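Local coordinates for probable polyketide synthase 1 (Dictyostelium discoideum, PDB 2H84), which makes acylpyrones in vitro as a type I/III hybrid polyketide synthase, whose C-terminal type III domain extends and cyclises polyketides iteratively, at residues 22-27 against 96-101; 105-110 against 212-217; 89-94 against 127-132; 297-302 against 323-328; 28-33 against 56-61. One frame throughout, in Å; residues are numbered along the deposited sequence.

Interaction 1: residues 22-27 against 96-101; sequences SVPGEP and PDLAQQ
In the thiolase fold of this type III polyketide synthase domain, the chain leaving strand 15-22 of the large mixed sheet runs past the middle of helix 84-110, and residues 22-24 touch Leu98 and Gln101 there. Ser22 and Gln101 are the pair whose CA atoms come closest, 5.9 Å apart. The polar part of the contact gathers at the Ser22 hydroxyl. With OG anti to the backbone N (chi1 174°), it reaches toward the helix and stands 2.9 Å from OE1 of Gln101 and 3.4 Å from O of Leu98. Both pairs are weak as hydrogen bonds, and they would compete for one hydroxyl proton. Gln101 lies alongside the serine: its CB, CG and CD all pass close to OG before the extended chain delivers OE1. Arg105, one turn further along the helix, also makes a weak hydrogen bond to OE1 of Gln101 and packs against Ser22. The apolar part belongs to Leu98, whose two methyls divide the work. CD2 fits against the Ser22 hydroxyl and the Val23 carbonyl carbon. Pro24 has a second neighbour in Val66, while Val23 points away from the helix and packs on His64 and Met332. The Pro24 ring and the Leu98 side chain cross at about a right angle, bringing CD of the proline to 3.9 Å from CD1 of Leu98.

Interaction 2: residues 105-110 against 212-217; sequences RALKDW and AYIIGC
The indole of Trp110 carries Ile214 CG2 over one face: this methyl sits 3.7 Å from the centroid of the five-membered ring and only 4° off its normal, a CH-pi contact. Within the five-membered ring it is nearly centred, which puts it toward the rim of the whole indole. At the ring's edge, NE1 turns to another partner, hydrogen bonding to the carboxylate of Glu223. Ile214 uses all its branches. CG2 takes the indole; CG1, anti to the carbonyl carbon (chi1 -51°), lies 3.3 Å from CB of Trp110 and also approaches the Ala106 carbonyl oxygen; CD1 continues to Leu107, meeting CD2 at 3.8 Å. Across from the start of the strand segment, the small Ala106 lets helix and strand come together, its CB 3.7 Å from CB of Ala212 and 3.3 Å from the Ala212 carbonyl oxygen. Tyr213 and Ile215 point to the other side of the sheet, onto helix 159-171. The contact across the two segments is thus apolar and buried. The helix and strand segments approach to 7.3 Å with 39° between their directions, the end of helix 84-110 lying over strand 209-216, as in the layered alpha/beta architecture of the thiolase fold.

Interaction 3: residues 89-94 against 127-132; sequences NQFKKV and GIIIPD
Aromatic packing joins Phe91 of helix 84-110 to Gly127. The glycine presents its bare CA to one ring face, 3.4 Å from the centroid and 18° off the normal, a CH-pi contact displaced toward the CE1 rim. Phe91 CG is anti to the backbone N (chi1 177°), which carries the ring out to the loop. Purely apolar contact follows at the ring's edge: CG1 of Ile129 lies near the ring plane, 3.7 Å from CE1 of Phe91. The same CG1 is 3.7 Å from CG of Lys92, whose aliphatic chain runs alongside Ile129, the two pointing opposite ways. Polar contact is made through a water. Bent at chi2 and chi3, Lys92 brings NZ to 3.0 Å from the water, which in turn donates to O of Ile128. The ammonium also forms a salt bridge with Asp247 of the second subunit, a link across the homodimer interface. Ile128 packs on Leu154 of that subunit, and its N bonds to the Asn88 side chain. The loop, which links strand 119-124 to helix 133-141, is held between helix 84-110 and the second subunit.

Interaction 4: residues 297-302 against 323-328; sequences IHTGGK and WDVYHA
In the C-terminal half of the thiolase fold, the loop between strand 294-297 and helix 302-311 packs against helix 320-329, close to the active site: Gly300 lies about 7 Å from the side chain of Cys157, the predicted active-site residue. His298 of this loop touches Cys157 and Asn331, and the three probably form the Cys-His-Asn triad, as in chalcone synthases. The tight part is the buried pairing of Thr299 with Tyr326. Thr299 is the centre of an inverse gamma turn and points its CB at the helix. CG2 presses 3.4 Å from CB of Tyr326 and also meets Val325, its distance to CG1 there being 4.0 Å. OG1 instead hydrogen bonds to the carbonyl oxygen of Gly330, which probably helps hold the threonine's rotation. Tyr326 CG is anti to the backbone N (chi1 176°), which sends the ring out to residues 299-302 of the loop, with O of Thr299 at its edge and Gly301 CA 3.5 Å from CE2. The looser part lies at Lys302 and Trp323, both partly exposed. Here the indole only brushes the lysine, CH2 standing 4.0 Å from CA of Lys302. The phenol hydroxyl hydrogen bonds to the carbonyl of Ser58. At the start of helix 302-311, N of Lys302 gives OH of Tyr326 a further, weak hydrogen bond, 3.2 Å long and bent to 126° at the hydrogen.

Interaction 5: residues 28-33 against 56-61; sequences ISQQSL and EQSQIK
Gln30 N, in the first turn of helix 30-40, donates to O of Lys61 at 2.9 Å with an N-H...O angle of 152°, the nitrogen standing above the carbonyl plane, 38° out of it. The side chain of Gln30 then runs along the backbone of 58-61. CG lies 3.3 Å from CG2 of Ile60, and the bend at chi2 (-72°) then turns the amide end toward Ser58, while both CB and CG pass the Ile60 carbonyl oxygen. The two side chains cross at a slant. Ser58 OG hydrogen bonds to O of Phe55 and accepts a weak bond from N of Ile60, linking the two ends that flank the type I beta turn of Glu56 to Gln59. Within the other segment, O of Ser29 accepts from N of Leu33 and from OG of Ser32, 3.0 Å away; both donors arrive from the same face of its carbonyl plane. Ile60 packs beyond Gln30 on Tyr326 of helix 320-329, and Phe55 touches both Gln30 and Leu33. The arrangement closes a helical excursion of the chain, helices 30-40 and 45-56, at its base, next to the small antiparallel ladder formed by strands 28-29 and 62-63.

Interactions 1, 2 and 3 share helix 84-110: interaction 3 uses its early part, interaction 1 its middle and interaction 2 its end. The centres of interactions 1 and 3 are 14 Å apart, and those of interactions 1 and 2 are 17 Å apart. The helix thus spans from the loop at the dimer interface to strand 209-216 of the large sheet. Segment 28-33 of interaction 5 continues directly from 22-27, and both its segments fall before 96-101. Interactions 4 and 5, 13 Å apart between centres, join the C-terminal and N-terminal family regions: O of His327 lies 2.7 Å from N of Lys61, probably a hydrogen bond.

Interaction 1: residues 22-27 against 96-101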
# COMPACT_ATOMS: atom_id res chain seq x y z
N SER A 22 -18.55 7.04 7.02
CA SER A 22 -18.26 8.03 8.05
C SER A 22 -17.69 9.27 7.38
O SER A 22 -16.80 9.17 6.55
CB SER A 22 -17.25 7.46 9.05
OG SER A 22 -16.85 8.45 9.97
N VAL A 23 -18.21 10.44 7.73
CA VAL A 23 -17.72 11.66 7.13
C VAL A 23 -17.47 12.74 8.16
O VAL A 23 -18.08 12.74 9.23
CB VAL A 23 -18.71 12.21 6.06
CG1 VAL A 23 -18.77 11.27 4.89
CG2 VAL A 23 -20.09 12.39 6.66
N PRO A 24 -16.57 13.68 7.86
CA PRO A 24 -16.28 14.76 8.79
C PRO A 24 -17.36 15.83 8.80
O PRO A 24 -17.76 16.33 7.75
CB PRO A 24 -14.95 15.29 8.29
CG PRO A 24 -15.03 15.05 6.85
CD PRO A 24 -15.66 13.71 6.71
N GLY A 25 -17.83 16.16 10.01
CA GLY A 25 -18.84 17.19 10.19
C GLY A 25 -20.14 17.06 9.43
O GLY A 25 -20.55 15.95 9.05
N GLU A 26 -20.78 18.20 9.22
CA GLU A 26 -22.06 18.29 8.50
C GLU A 26 -21.87 18.59 7.02
O GLU A 26 -20.79 19.00 6.58
CB GLU A 26 -22.93 19.37 9.13
CG GLU A 26 -23.37 19.10 10.55
CD GLU A 26 -24.32 17.93 10.63
OE1 GLU A 26 -23.87 16.78 10.45
OE2 GLU A 26 -25.52 18.16 10.86
N PRO A 27 -22.92 18.39 6.21
CA PRO A 27 -22.82 18.66 4.78
C PRO A 27 -22.63 20.15 4.55
O PRO A 27 -23.45 20.95 4.98
CB PRO A 27 -24.17 18.19 4.24
CG PRO A 27 -24.57 17.12 5.20
CD PRO A 27 -24.20 17.73 6.53
N PRO A 96 -7.52 8.75 11.75
CA PRO A 96 -7.82 7.56 12.55
C PRO A 96 -9.26 7.49 13.06
O PRO A 96 -9.90 6.44 12.95
CB PRO A 96 -6.80 7.63 13.68
CG PRO A 96 -5.64 8.31 13.04
CD PRO A 96 -6.31 9.42 12.27
N ASP A 97 -9.78 8.59 13.60
CA ASP A 97 -11.15 8.60 14.11
C ASP A 97 -12.16 8.27 13.01
O ASP A 97 -13.09 7.50 13.22
CB ASP A 97 -11.51 9.95 14.72
CG ASP A 97 -10.80 10.21 16.02
OD1 ASP A 97 -11.02 11.28 16.63
OD2 ASP A 97 -10.01 9.34 16.45
N LEU A 98 -11.98 8.88 11.84
CA LEU A 98 -12.88 8.65 10.73
C LEU A 98 -12.91 7.19 10.31
O LEU A 98 -13.98 6.62 10.08
CB LEU A 98 -12.50 9.54 9.54
CG LEU A 98 -12.95 10.98 9.63
CD1 LEU A 98 -12.75 11.66 8.30
CD2 LEU A 98 -14.42 11.03 9.99
N ALA A 99 -11.75 6.56 10.24
CA ALA A 99 -11.68 5.16 9.86
C ALA A 99 -12.27 4.23 10.93
O ALA A 99 -12.88 3.22 10.62
CB ALA A 99 -10.23 4.76 9.58
N GLN A 100 -12.08 4.60 12.19
CA GLN A 100 -12.59 3.84 13.31
C GLN A 100 -14.12 3.87 13.24
O GLN A 100 -14.80 2.88 13.45
CB GLN A 100 -12.10 4.44 14.63
CG GLN A 100 -12.39 3.52 15.85
CD GLN A 100 -12.03 4.16 17.17
OE1 GLN A 100 -12.27 3.59 18.24
NE2 GLN A 100 -11.44 5.35 17.09
N GLN A 101 -14.63 5.05 12.94
CA GLN A 101 -16.05 5.30 12.84
C GLN A 101 -16.67 4.42 11.76
O GLN A 101 -17.65 3.72 11.98
CB GLN A 101 -16.29 6.79 12.55
CG GLN A 101 -17.71 7.18 12.91
CD GLN A 101 -17.92 8.64 12.87
OE1 GLN A 101 -18.71 9.19 12.05
NE2 GLN A 101 -17.25 9.28 13.77

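Interaction 2: residues 105-110 against 212-217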
# COMPACT_ATOMS: atom_id res chain seq x y z
N ARG A 105 -19.11 1.07 12.31
CA ARG A 105 -20.40 0.97 11.64
C ARG A 105 -20.50 -0.20 10.68
O ARG A 105 -21.56 -0.81 10.54
CB ARG A 105 -20.69 2.25 10.88
CG ARG A 105 -21.09 3.38 11.78
CD ARG A 105 -20.82 4.70 11.13
NE ARG A 105 -21.76 5.70 11.61
CZ ARG A 105 -21.47 6.99 11.67
NH1 ARG A 105 -20.28 7.43 11.30
NH2 ARG A 105 -22.39 7.86 12.09
N ALA A 106 -19.39 -0.50 9.99
CA ALA A 106 -19.35 -1.61 9.04
C ALA A 106 -19.37 -2.92 9.80
O ALA A 106 -19.82 -3.94 9.28
CB ALA A 106 -18.11 -1.52 8.18
N LEU A 107 -18.89 -2.90 11.03
CA LEU A 107 -18.85 -4.10 11.85
C LEU A 107 -20.24 -4.45 12.35
O LEU A 107 -20.64 -5.60 12.32
CB LEU A 107 -17.90 -3.91 13.03
CG LEU A 107 -16.41 -4.09 12.72
CD1 LEU A 107 -15.56 -3.60 13.90
CD2 LEU A 107 -16.13 -5.55 12.43
N LYS A 108 -20.98 -3.46 12.82
CA LYS A 108 -22.32 -3.73 13.30
C LYS A 108 -23.21 -4.12 12.13
O LYS A 108 -24.05 -5.02 12.23
CB LYS A 108 -22.87 -2.51 14.03
CG LYS A 108 -24.19 -2.01 13.50
CD LYS A 108 -24.68 -0.92 14.40
CE LYS A 108 -26.08 -1.15 14.89
NZ LYS A 108 -27.12 -0.92 13.88
N ASP A 109 -23.04 -3.46 11.00
CA ASP A 109 -23.85 -3.80 9.84
C ASP A 109 -23.59 -5.25 9.44
O ASP A 109 -24.51 -5.95 8.99
CB ASP A 109 -23.54 -2.88 8.66
CG ASP A 109 -24.64 -2.89 7.62
OD1 ASP A 109 -24.34 -2.93 6.41
OD2 ASP A 109 -25.83 -2.85 8.03
N TRP A 110 -22.35 -5.69 9.60
CA TRP A 110 -21.95 -7.05 9.27
C TRP A 110 -22.70 -8.01 10.18
O TRP A 110 -23.24 -9.02 9.73
CB TRP A 110 -20.44 -7.22 9.45
CG TRP A 110 -19.97 -8.63 9.59
CD1 TRP A 110 -20.34 -9.71 8.83
CD2 TRP A 110 -18.98 -9.11 10.50
NE1 TRP A 110 -19.63 -10.82 9.20
CE2 TRP A 110 -18.79 -10.49 10.23
CE3 TRP A 110 -18.23 -8.52 11.52
CZ2 TRP A 110 -17.87 -11.27 10.94
CZ3 TRP A 110 -17.32 -9.30 12.23
CH2 TRP A 110 -17.15 -10.66 11.93
N ALA A 212 -16.05 1.58 5.09
CA ALA A 212 -15.51 0.26 5.40
C ALA A 212 -16.53 -0.83 5.07
O ALA A 212 -17.74 -0.58 5.04
CB ALA A 212 -15.11 0.19 6.86
N TYR A 213 -16.04 -2.04 4.82
CA TYR A 213 -16.93 -3.16 4.53
C TYR A 213 -16.31 -4.50 4.95
O TYR A 213 -15.09 -4.63 5.03
CB TYR A 213 -17.29 -3.16 3.03
CG TYR A 213 -16.12 -3.32 2.10
CD1 TYR A 213 -15.68 -4.59 1.72
CD2 TYR A 213 -15.43 -2.21 1.62
CE1 TYR A 213 -14.58 -4.75 0.88
CE2 TYR A 213 -14.32 -2.36 0.78
CZ TYR A 213 -13.90 -3.63 0.41
OH TYR A 213 -12.81 -3.79 -0.40
N ILE A 214 -17.16 -5.47 5.28
CA ILE A 214 -16.71 -6.80 5.66
C ILE A 214 -16.94 -7.70 4.44
O ILE A 214 -17.96 -7.58 3.76
CB ILE A 214 -17.52 -7.36 6.82
CG1 ILE A 214 -17.57 -6.35 7.97
CG2 ILE A 214 -16.92 -8.68 7.26
CD1 ILE A 214 -16.23 -6.08 8.62
N ILE A 215 -16.01 -8.60 4.16
CA ILE A 215 -16.15 -9.47 3.00
C ILE A 215 -15.65 -10.89 3.30
O ILE A 215 -14.67 -11.06 4.02
CB ILE A 215 -15.37 -8.89 1.81
CG1 ILE A 215 -15.47 -9.81 0.61
CG2 ILE A 215 -13.92 -8.68 2.20
CD1 ILE A 215 -14.76 -9.26 -0.59
N GLY A 216 -16.32 -11.90 2.75
CA GLY A 216 -15.91 -13.27 2.98
C GLY A 216 -16.62 -14.27 2.10
O GLY A 216 -17.53 -13.92 1.36
N CYS A 217 -16.21 -15.54 2.18
CA CYS A 217 -16.83 -16.58 1.37
C CYS A 217 -17.73 -17.47 2.21
O CYS A 217 -17.55 -17.57 3.43
CB CYS A 217 -15.78 -17.45 0.70
SG CYS A 217 -14.88 -16.61 -0.61

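Interaction 3: residues 89-94 against 127-132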
# COMPACT_ATOMS: atom_id res chain seq x y z
N ASN A 89 0.41 16.35 9.03
CA ASN A 89 0.29 16.23 10.47
C ASN A 89 -1.20 16.33 10.80
O ASN A 89 -1.71 15.59 11.64
CB ASN A 89 1.09 17.32 11.18
CG ASN A 89 2.47 16.85 11.58
OD1 ASN A 89 2.89 15.75 11.21
ND2 ASN A 89 3.19 17.68 12.34
N GLN A 90 -1.89 17.24 10.11
CA GLN A 90 -3.32 17.41 10.31
C GLN A 90 -4.03 16.12 9.92
O GLN A 90 -4.89 15.63 10.64
CB GLN A 90 -3.85 18.57 9.45
CG GLN A 90 -5.37 18.61 9.30
CD GLN A 90 -6.12 18.98 10.58
OE1 GLN A 90 -7.35 18.84 10.65
NE2 GLN A 90 -5.39 19.45 11.58
N PHE A 91 -3.64 15.57 8.76
CA PHE A 91 -4.20 14.31 8.25
C PHE A 91 -4.10 13.23 9.33
O PHE A 91 -5.11 12.68 9.76
CB PHE A 91 -3.41 13.90 7.00
CG PHE A 91 -3.83 12.58 6.39
CD1 PHE A 91 -3.12 11.42 6.65
CD2 PHE A 91 -4.91 12.51 5.50
CE1 PHE A 91 -3.47 10.22 6.05
CE2 PHE A 91 -5.26 11.32 4.89
CZ PHE A 91 -4.53 10.17 5.17
N LYS A 92 -2.87 12.96 9.76
CA LYS A 92 -2.59 11.98 10.80
C LYS A 92 -3.51 12.18 12.00
O LYS A 92 -4.03 11.23 12.59
CB LYS A 92 -1.13 12.13 11.24
CG LYS A 92 -0.34 10.83 11.27
CD LYS A 92 0.98 10.98 10.54
CE LYS A 92 1.89 11.99 11.23
NZ LYS A 92 3.17 12.18 10.49
N LYS A 93 -3.73 13.44 12.35
CA LYS A 93 -4.56 13.80 13.48
C LYS A 93 -6.07 13.65 13.24
O LYS A 93 -6.85 13.63 14.18
CB LYS A 93 -4.21 15.24 13.87
CG LYS A 93 -4.97 15.84 14.99
CD LYS A 93 -6.08 16.48 14.40
CE LYS A 93 -6.42 17.49 15.33
NZ LYS A 93 -7.61 17.99 14.80
N VAL A 94 -6.49 13.50 11.99
CA VAL A 94 -7.92 13.42 11.74
C VAL A 94 -8.42 12.15 11.07
O VAL A 94 -9.62 11.85 11.11
CB VAL A 94 -8.35 14.66 10.91
CG1 VAL A 94 -8.15 14.38 9.43
CG2 VAL A 94 -9.78 15.03 11.21
N GLY A 127 -2.51 10.84 2.35
CA GLY A 127 -1.65 11.14 3.49
C GLY A 127 -0.85 9.92 3.88
O GLY A 127 -1.24 8.80 3.56
N ILE A 128 0.27 10.13 4.57
CA ILE A 128 1.12 9.03 4.99
C ILE A 128 1.17 8.86 6.51
O ILE A 128 1.65 9.73 7.22
CB ILE A 128 2.57 9.23 4.49
CG1 ILE A 128 2.56 9.45 2.97
CG2 ILE A 128 3.43 8.03 4.85
CD1 ILE A 128 1.97 8.29 2.18
N ILE A 129 0.66 7.72 6.98
CA ILE A 129 0.65 7.42 8.41
C ILE A 129 1.37 6.11 8.69
O ILE A 129 0.99 5.06 8.19
CB ILE A 129 -0.78 7.26 8.94
CG1 ILE A 129 -1.58 8.53 8.71
CG2 ILE A 129 -0.74 6.93 10.42
CD1 ILE A 129 -2.98 8.46 9.27
N ILE A 130 2.41 6.18 9.51
CA ILE A 130 3.18 5.00 9.88
C ILE A 130 3.36 4.98 11.40
O ILE A 130 3.84 5.94 11.98
CB ILE A 130 4.57 5.01 9.23
CG1 ILE A 130 4.43 4.89 7.71
CG2 ILE A 130 5.42 3.89 9.83
CD1 ILE A 130 5.74 5.05 6.93
N PRO A 131 2.92 3.90 12.07
CA PRO A 131 2.27 2.69 11.57
C PRO A 131 0.99 3.05 10.80
O PRO A 131 0.30 4.00 11.16
CB PRO A 131 1.96 1.91 12.84
CG PRO A 131 2.94 2.43 13.85
CD PRO A 131 2.99 3.90 13.54
N ASP A 132 0.66 2.27 9.78
CA ASP A 132 -0.52 2.54 8.96
C ASP A 132 -1.84 2.44 9.72
O ASP A 132 -1.89 1.90 10.82
CB ASP A 132 -0.55 1.58 7.79
CG ASP A 132 -1.40 2.08 6.65
OD1 ASP A 132 -1.63 1.30 5.71
OD2 ASP A 132 -1.84 3.25 6.69
O HOH W 1 4.36 10.47 8.31

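Interaction 4: residues 297-302 against 323-328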
# COMPACT_ATOMS: atom_id res chain seq x y z
N ILE A 297 -20.82 3.55 -10.11
CA ILE A 297 -19.59 4.18 -10.56
C ILE A 297 -18.97 5.13 -9.55
O ILE A 297 -19.67 5.88 -8.86
CB ILE A 297 -19.84 4.97 -11.86
CG1 ILE A 297 -20.57 4.09 -12.87
CG2 ILE A 297 -18.51 5.48 -12.43
CD1 ILE A 297 -20.94 4.81 -14.16
N HIS A 298 -17.64 5.09 -9.48
CA HIS A 298 -16.87 5.97 -8.62
C HIS A 298 -17.25 7.39 -9.01
O HIS A 298 -17.09 7.78 -10.17
CB HIS A 298 -15.37 5.74 -8.87
CG HIS A 298 -14.52 6.90 -8.48
ND1 HIS A 298 -14.43 7.36 -7.19
CD2 HIS A 298 -13.73 7.71 -9.23
CE1 HIS A 298 -13.63 8.41 -7.15
NE2 HIS A 298 -13.18 8.64 -8.38
N THR A 299 -17.76 8.16 -8.06
CA THR A 299 -18.17 9.53 -8.34
C THR A 299 -17.02 10.51 -8.55
O THR A 299 -16.83 11.45 -7.78
CB THR A 299 -19.06 10.06 -7.21
OG1 THR A 299 -18.37 9.99 -5.97
CG2 THR A 299 -20.30 9.22 -7.10
N GLY A 300 -16.26 10.31 -9.62
CA GLY A 300 -15.12 11.17 -9.90
C GLY A 300 -15.42 12.60 -10.33
O GLY A 300 -14.67 13.53 -9.99
N GLY A 301 -16.50 12.78 -11.10
CA GLY A 301 -16.87 14.10 -11.57
C GLY A 301 -18.02 14.00 -12.56
O GLY A 301 -18.27 12.92 -13.07
N LYS A 302 -18.71 15.11 -12.82
CA LYS A 302 -19.84 15.09 -13.75
C LYS A 302 -19.48 14.74 -15.20
O LYS A 302 -20.17 13.96 -15.85
CB LYS A 302 -20.59 16.43 -13.70
CG LYS A 302 -19.71 17.67 -13.81
CD LYS A 302 -19.77 18.30 -15.19
CE LYS A 302 -18.88 19.55 -15.25
NZ LYS A 302 -17.43 19.26 -14.96
N TRP A 323 -25.33 8.93 -8.76
CA TRP A 323 -25.50 10.38 -8.88
C TRP A 323 -26.01 10.95 -7.56
O TRP A 323 -25.84 12.14 -7.31
CB TRP A 323 -26.46 10.74 -10.01
CG TRP A 323 -25.85 10.79 -11.38
CD1 TRP A 323 -25.86 9.80 -12.32
CD2 TRP A 323 -25.08 11.87 -11.94
NE1 TRP A 323 -25.14 10.19 -13.43
CE2 TRP A 323 -24.65 11.45 -13.22
CE3 TRP A 323 -24.71 13.13 -11.48
CZ2 TRP A 323 -23.86 12.27 -14.04
CZ3 TRP A 323 -23.93 13.94 -12.30
CH2 TRP A 323 -23.51 13.50 -13.56
N ASP A 324 -26.66 10.13 -6.74
CA ASP A 324 -27.14 10.62 -5.45
C ASP A 324 -25.89 10.86 -4.61
O ASP A 324 -25.75 11.91 -3.99
CB ASP A 324 -28.03 9.58 -4.76
CG ASP A 324 -29.36 9.39 -5.46
OD1 ASP A 324 -29.91 10.37 -6.00
OD2 ASP A 324 -29.87 8.25 -5.43
N VAL A 325 -25.00 9.87 -4.62
CA VAL A 325 -23.75 9.95 -3.88
C VAL A 325 -22.92 11.14 -4.34
O VAL A 325 -22.43 11.92 -3.53
CB VAL A 325 -22.91 8.69 -4.07
CG1 VAL A 325 -21.58 8.83 -3.36
CG2 VAL A 325 -23.67 7.49 -3.56
N TYR A 326 -22.75 11.28 -5.66
CA TYR A 326 -21.97 12.38 -6.19
C TYR A 326 -22.57 13.74 -5.84
O TYR A 326 -21.83 14.67 -5.50
CB TYR A 326 -21.82 12.24 -7.72
CG TYR A 326 -21.09 13.40 -8.38
CD1 TYR A 326 -21.79 14.38 -9.08
CD2 TYR A 326 -19.70 13.54 -8.27
CE1 TYR A 326 -21.14 15.48 -9.66
CE2 TYR A 326 -19.03 14.63 -8.83
CZ TYR A 326 -19.75 15.60 -9.53
OH TYR A 326 -19.10 16.68 -10.09
N HIS A 327 -23.89 13.87 -5.89
CA HIS A 327 -24.53 15.15 -5.58
C HIS A 327 -24.33 15.58 -4.13
O HIS A 327 -24.16 16.77 -3.85
CB HIS A 327 -26.03 15.11 -5.86
CG HIS A 327 -26.37 15.05 -7.32
ND1 HIS A 327 -25.69 15.76 -8.28
CD2 HIS A 327 -27.35 14.39 -7.98
CE1 HIS A 327 -26.23 15.53 -9.46
NE2 HIS A 327 -27.24 14.70 -9.31
N ALA A 328 -24.33 14.60 -3.22
CA ALA A 328 -24.21 14.87 -1.79
C ALA A 328 -22.83 14.72 -1.15
O ALA A 328 -22.65 15.08 0.01
CB ALA A 328 -25.20 14.00 -1.05

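Interaction 5: residues 28-33 against 56-61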
# COMPACT_ATOMS: atom_id res chain seq x y z
N ILE A 28 -21.54 20.51 3.87
CA ILE A 28 -21.27 21.91 3.58
C ILE A 28 -21.88 22.23 2.21
O ILE A 28 -21.72 21.46 1.26
CB ILE A 28 -19.74 22.20 3.55
CG1 ILE A 28 -19.12 21.83 4.90
CG2 ILE A 28 -19.50 23.67 3.23
CD1 ILE A 28 -17.62 22.01 4.98
N SER A 29 -22.58 23.36 2.14
CA SER A 29 -23.23 23.79 0.90
C SER A 29 -22.21 24.05 -0.20
O SER A 29 -21.20 24.71 0.04
CB SER A 29 -24.02 25.07 1.15
OG SER A 29 -24.58 25.53 -0.05
N GLN A 30 -22.48 23.53 -1.39
CA GLN A 30 -21.57 23.74 -2.52
C GLN A 30 -21.62 25.19 -2.94
O GLN A 30 -20.65 25.72 -3.47
CB GLN A 30 -21.96 22.85 -3.70
CG GLN A 30 -20.95 21.74 -3.99
CD GLN A 30 -19.65 22.26 -4.61
OE1 GLN A 30 -19.50 22.30 -5.83
NE2 GLN A 30 -18.72 22.67 -3.76
N GLN A 31 -22.76 25.83 -2.70
CA GLN A 31 -22.94 27.22 -3.05
C GLN A 31 -22.11 28.15 -2.18
O GLN A 31 -21.48 29.08 -2.68
CB GLN A 31 -24.41 27.60 -2.97
CG GLN A 31 -24.96 28.12 -4.27
CD GLN A 31 -25.55 29.51 -4.13
OE1 GLN A 31 -24.88 30.43 -3.67
NE2 GLN A 31 -26.81 29.66 -4.53
N SER A 32 -22.10 27.90 -0.87
CA SER A 32 -21.31 28.74 0.03
C SER A 32 -19.82 28.49 -0.20
O SER A 32 -19.02 29.42 -0.11
CB SER A 32 -21.68 28.48 1.49
OG SER A 32 -21.68 27.10 1.76
N LEU A 33 -19.45 27.25 -0.52
CA LEU A 33 -18.05 26.94 -0.83
C LEU A 33 -17.73 27.68 -2.13
O LEU A 33 -16.64 28.22 -2.30
CB LEU A 33 -17.84 25.43 -1.02
CG LEU A 33 -17.82 24.50 0.19
CD1 LEU A 33 -17.73 23.05 -0.30
CD2 LEU A 33 -16.64 24.83 1.11
N GLU A 56 -20.47 26.17 -10.21
CA GLU A 56 -21.83 26.12 -10.73
C GLU A 56 -22.02 24.90 -11.63
O GLU A 56 -22.91 24.09 -11.39
CB GLU A 56 -22.14 27.40 -11.50
CG GLU A 56 -22.60 28.56 -10.62
CD GLU A 56 -22.20 29.92 -11.18
OE1 GLU A 56 -22.15 30.08 -12.43
OE2 GLU A 56 -21.95 30.85 -10.37
N GLN A 57 -21.17 24.76 -12.64
CA GLN A 57 -21.28 23.63 -13.55
C GLN A 57 -20.77 22.30 -13.01
O GLN A 57 -20.65 21.34 -13.76
CB GLN A 57 -20.58 23.91 -14.89
CG GLN A 57 -21.55 24.31 -16.00
CD GLN A 57 -22.78 23.39 -16.04
OE1 GLN A 57 -22.80 22.37 -16.74
NE2 GLN A 57 -23.80 23.74 -15.28
N SER A 58 -20.51 22.25 -11.70
CA SER A 58 -20.00 21.02 -11.08
C SER A 58 -21.10 20.01 -10.77
O SER A 58 -20.83 18.81 -10.69
CB SER A 58 -19.27 21.36 -9.77
OG SER A 58 -20.17 21.73 -8.75
N GLN A 59 -22.32 20.50 -10.59
CA GLN A 59 -23.47 19.64 -10.28
C GLN A 59 -23.38 18.97 -8.92
O GLN A 59 -24.03 17.95 -8.70
CB GLN A 59 -23.64 18.56 -11.34
CG GLN A 59 -24.25 19.05 -12.63
CD GLN A 59 -24.20 18.01 -13.72
OE1 GLN A 59 -24.61 16.87 -13.52
NE2 GLN A 59 -23.68 18.39 -14.89
N ILE A 60 -22.58 19.52 -8.02
CA ILE A 60 -22.45 18.96 -6.68
C ILE A 60 -23.24 19.86 -5.74
O ILE A 60 -23.13 21.08 -5.81
CB ILE A 60 -20.99 18.90 -6.22
CG1 ILE A 60 -20.23 17.89 -7.09
CG2 ILE A 60 -20.92 18.52 -4.76
CD1 ILE A 60 -18.78 17.73 -6.73
N LYS A 61 -24.05 19.25 -4.88
CA LYS A 61 -24.88 20.01 -3.95
C LYS A 61 -24.20 20.24 -2.62
O LYS A 61 -24.26 21.33 -2.07
CB LYS A 61 -26.21 19.30 -3.75
CG LYS A 61 -27.37 20.24 -3.45
CD LYS A 61 -28.71 19.59 -3.78
CE LYS A 61 -29.80 20.64 -3.80
NZ LYS A 61 -31.15 20.06 -3.94